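Glucosamine-6-phosphate deaminase (Bacillus subtilis, PDB 2BKV) belongs to the glucosamine-6-phosphate isomerase/6-phosphogluconolactonase family, whose alpha/beta fold here holds 2-phosphoglycolic acid in a pocket. Local coordinates at residues L34-T39 with H81-D86. Numbering follows the deposited sequence.
Sequences LATGGT and HFYMND. With PGA (2-phosphoglycolic acid), chain C.
Y83 reaches out from its helix and donates its phenolic OH to the carbonyl O of G37, a 2.7 Å hydrogen bond lying in the carbonyl plane with a C=O...O angle of 145°. With CG anti to the backbone N (chi1 177°), the ring extends from the helix toward the loop, where a tyrosine has both the length and the terminal donor to meet a backbone acceptor. Its flat side is used as well: CB of T36 sits over the ring centre, 3.6 Å from the centroid, in a CH-pi contact. The two side chains run past one another in opposite directions, and T36 CG2 comes to 3.5 Å from Y83 CD2. CB and CG2 of T36, not OG1, face the ring, so this branched residue meets the aromatic with carbon. M84 folds back at chi2 and chi3, bringing its SD to 3.9 Å from T36 CG2 and its methyl CE to 3.6 Å from L34 CD1; a flexible, unbranched thioether suits such a bent path between two apolar groups. G37, with a positive phi, suits its place because its bare CA lies 3.6 Å from O2P of 2-phosphoglycolic acid. The peptide from G37 to G38 is used at both ends: its O takes the tyrosine OH and its N-H goes to O2P, so Y83 is placed as a second-shell residue that may steady the phosphate-binding peptide. T39 offers both N and OG1 to O4P, the hydroxyl at 2.6 Å, and H138 and K202 also hydrogen-bond to the ligand. The loop links strand 31-34 to helix 41-53, whose Y44 packs on L34, Y83 and M84; helix 80-89 flanks it, and N65 of the adjacent parallel strand 62-69 touches T36 and M84.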
ATOM      1  N   LEU A  34      -0.439   4.751   2.609  1.00  6.59           N
ATOM      2  CA  LEU A  34      -1.590   3.974   2.242  1.00  6.80           C
ATOM      3  C   LEU A  34      -1.374   3.204   0.954  1.00  7.28           C
ATOM      4  O   LEU A  34      -0.459   3.509   0.151  1.00  8.05           O
ATOM      5  CB  LEU A  34      -2.777   4.905   2.080  1.00  7.21           C
ATOM      6  CG  LEU A  34      -3.150   5.663   3.368  1.00  8.84           C
ATOM      7  CD1 LEU A  34      -4.310   6.607   3.157  1.00 12.34           C
ATOM      8  CD2 LEU A  34      -3.423   4.725   4.541  1.00  8.79           C
ATOM      9  N   ALA A  35      -2.274   2.258   0.711  1.00  8.31           N
ATOM     10  CA  ALA A  35      -2.184   1.315  -0.428  1.00  8.84           C
ATOM     11  C   ALA A  35      -3.559   1.081  -1.041  1.00  8.51           C
ATOM     12  O   ALA A  35      -4.588   1.420  -0.437  1.00  9.13           O
ATOM     13  CB  ALA A  35      -1.611   0.061   0.047  1.00 11.27           C
ATOM     14  N   THR A  36      -3.556   0.547  -2.260  1.00  9.27           N
ATOM     15  CA  THR A  36      -4.817   0.287  -2.959  1.00  9.07           C
ATOM     16  C   THR A  36      -4.928  -1.201  -3.244  1.00  9.56           C
ATOM     17  O   THR A  36      -4.262  -1.983  -2.562  1.00 10.29           O
ATOM     18  CB  THR A  36      -4.941   1.132  -4.245  1.00 10.28           C
ATOM     19  OG1 THR A  36      -4.040   0.621  -5.198  1.00 13.81           O
ATOM     20  CG2 THR A  36      -4.642   2.609  -4.006  1.00 11.62           C
ATOM     21  N   GLY A  37      -5.832  -1.565  -4.148  1.00 10.38           N
ATOM     22  CA  GLY A  37      -6.096  -2.940  -4.486  1.00  8.55           C
ATOM     23  C   GLY A  37      -7.243  -3.530  -3.657  1.00  8.68           C
ATOM     24  O   GLY A  37      -7.886  -2.836  -2.866  1.00  9.31           O
ATOM     25  N   GLY A  38      -7.491  -4.823  -3.845  1.00  8.37           N
ATOM     26  CA  GLY A  38      -8.555  -5.514  -3.161  1.00  7.88           C
ATOM     27  C   GLY A  38      -8.305  -5.654  -1.670  1.00  7.82           C
ATOM     28  O   GLY A  38      -9.237  -5.583  -0.854  1.00  8.99           O
ATOM     29  N   THR A  39      -7.048  -5.898  -1.309  1.00  8.27           N
ATOM     30  CA  THR A  39      -6.771  -6.303   0.056  1.00  7.61           C
ATOM     31  C   THR A  39      -7.201  -5.272   1.102  1.00  6.75           C
ATOM     32  O   THR A  39      -7.883  -5.648   2.055  1.00  6.01           O
ATOM     33  CB  THR A  39      -5.335  -6.690   0.247  1.00  8.76           C
ATOM     34  OG1 THR A  39      -4.958  -7.660  -0.734  1.00 11.51           O
ATOM     35  CG2 THR A  39      -5.155  -7.293   1.583  1.00 10.04           C
ATOM     36  N   HIS A  81      -5.595   7.681  -7.646  1.00  8.19           N
ATOM     37  CA  HIS A  81      -6.220   8.921  -7.129  1.00  8.52           C
ATOM     38  C   HIS A  81      -7.735   8.642  -6.974  1.00  7.36           C
ATOM     39  O   HIS A  81      -8.333   8.922  -5.959  1.00  7.77           O
ATOM     40  CB  HIS A  81      -6.084  10.129  -8.092  1.00  9.44           C
ATOM     41  CG  HIS A  81      -4.799  10.883  -8.015  1.00 13.66           C
ATOM     42  ND1 HIS A  81      -3.647  10.464  -8.639  1.00 15.18           N
ATOM     43  CD2 HIS A  81      -4.506  12.067  -7.430  1.00 12.60           C
ATOM     44  CE1 HIS A  81      -2.690  11.354  -8.428  1.00 14.69           C
ATOM     45  NE2 HIS A  81      -3.180  12.330  -7.686  1.00 16.49           N
ATOM     46  N   PHE A  82      -8.357   8.144  -8.034  1.00  7.93           N
ATOM     47  CA  PHE A  82      -9.788   7.880  -8.031  1.00  7.73           C
ATOM     48  C   PHE A  82     -10.140   6.866  -6.949  1.00  7.30           C
ATOM     49  O   PHE A  82     -11.108   7.048  -6.212  1.00  6.49           O
ATOM     50  CB  PHE A  82     -10.215   7.387  -9.409  1.00  9.38           C
ATOM     51  CG  PHE A  82     -11.711   7.140  -9.542  1.00  9.59           C
ATOM     52  CD1 PHE A  82     -12.562   8.114 -10.045  1.00 12.56           C
ATOM     53  CD2 PHE A  82     -12.263   5.939  -9.131  1.00 10.94           C
ATOM     54  CE1 PHE A  82     -13.947   7.868 -10.163  1.00 15.19           C
ATOM     55  CE2 PHE A  82     -13.619   5.683  -9.242  1.00 14.33           C
ATOM     56  CZ  PHE A  82     -14.460   6.657  -9.752  1.00 15.36           C
ATOM     57  N   TYR A  83      -9.378   5.782  -6.884  1.00  6.52           N
ATOM     58  CA  TYR A  83      -9.598   4.756  -5.839  1.00  6.26           C
ATOM     59  C   TYR A  83      -9.610   5.417  -4.477  1.00  5.74           C
ATOM     60  O   TYR A  83     -10.474   5.171  -3.677  1.00  6.94           O
ATOM     61  CB  TYR A  83      -8.525   3.681  -5.907  1.00  6.67           C
ATOM     62  CG  TYR A  83      -8.549   2.592  -4.867  1.00  8.80           C
ATOM     63  CD1 TYR A  83      -8.928   1.277  -5.174  1.00  8.88           C
ATOM     64  CD2 TYR A  83      -8.100   2.849  -3.588  1.00  8.87           C
ATOM     65  CE1 TYR A  83      -8.845   0.282  -4.243  1.00  7.94           C
ATOM     66  CE2 TYR A  83      -8.027   1.868  -2.636  1.00  7.54           C
ATOM     67  CZ  TYR A  83      -8.435   0.591  -2.935  1.00  7.11           C
ATOM     68  OH  TYR A  83      -8.306  -0.377  -1.955  1.00  9.01           O
ATOM     69  N   MET A  84      -8.573   6.184  -4.157  1.00  6.79           N
ATOM     70  CA  MET A  84      -8.424   6.720  -2.803  1.00  6.36           C
ATOM     71  C   MET A  84      -9.537   7.669  -2.460  1.00  6.54           C
ATOM     72  O   MET A  84     -10.009   7.702  -1.303  1.00  7.44           O
ATOM     73  CB  MET A  84      -7.071   7.349  -2.603  1.00  6.53           C
ATOM     74  CG  MET A  84      -5.936   6.327  -2.595  1.00  7.01           C
ATOM     75  SD  MET A  84      -6.062   5.028  -1.349  1.00  8.02           S
ATOM     76  CE  MET A  84      -6.094   5.985   0.147  1.00 10.43           C
ATOM     77  N   ASN A  85      -9.932   8.491  -3.430  1.00  6.78           N
ATOM     78  CA  ASN A  85     -11.011   9.383  -3.180  1.00  9.62           C
ATOM     79  C   ASN A  85     -12.313   8.660  -2.950  1.00  8.96           C
ATOM     80  O   ASN A  85     -13.059   9.028  -2.081  1.00 10.45           O
ATOM     81  CB  ASN A  85     -11.133  10.451  -4.252  1.00 10.37           C
ATOM     82  CG  ASN A  85     -11.226  11.811  -3.637  1.00 18.70           C
ATOM     83  OD1 ASN A  85     -10.246  12.511  -3.556  1.00 24.12           O
ATOM     84  ND2 ASN A  85     -12.367  12.114  -3.060  1.00 20.97           N
ATOM     85  N   ASP A  86     -12.570   7.623  -3.728  1.00  8.69           N
ATOM     86  CA  ASP A  86     -13.835   6.907  -3.688  1.00  9.84           C
ATOM     87  C   ASP A  86     -13.945   6.089  -2.441  1.00 10.46           C
ATOM     88  O   ASP A  86     -14.977   6.094  -1.766  1.00 12.28           O
ATOM     89  CB  ASP A  86     -13.877   5.962  -4.876  1.00 10.13           C
ATOM     90  CG  ASP A  86     -15.169   5.214  -4.955  1.00 11.81           C
ATOM     91  OD1 ASP A  86     -16.239   5.862  -5.102  1.00 20.45           O
ATOM     92  OD2 ASP A  86     -15.117   3.967  -4.887  1.00 20.73           O
TER
HETATM   93  P   PGA C1242      -4.347  -6.774  -4.199  1.00 16.86           P
HETATM   94  O1P PGA C1242      -2.945  -6.147  -4.722  1.00 17.96           O
HETATM   95  O2P PGA C1242      -5.335  -6.311  -5.317  1.00 15.88           O
HETATM   96  O3P PGA C1242      -4.128  -8.280  -4.208  1.00 18.81           O
HETATM   97  O4P PGA C1242      -4.541  -6.167  -2.815  1.00 15.83           O
HETATM   98  C2  PGA C1242      -1.742  -6.540  -4.072  1.00 17.61           C
HETATM   99  C1  PGA C1242      -0.609  -5.695  -4.586  1.00 16.07           C
HETATM  100  O1  PGA C1242      -0.526  -5.808  -5.997  1.00 18.15           O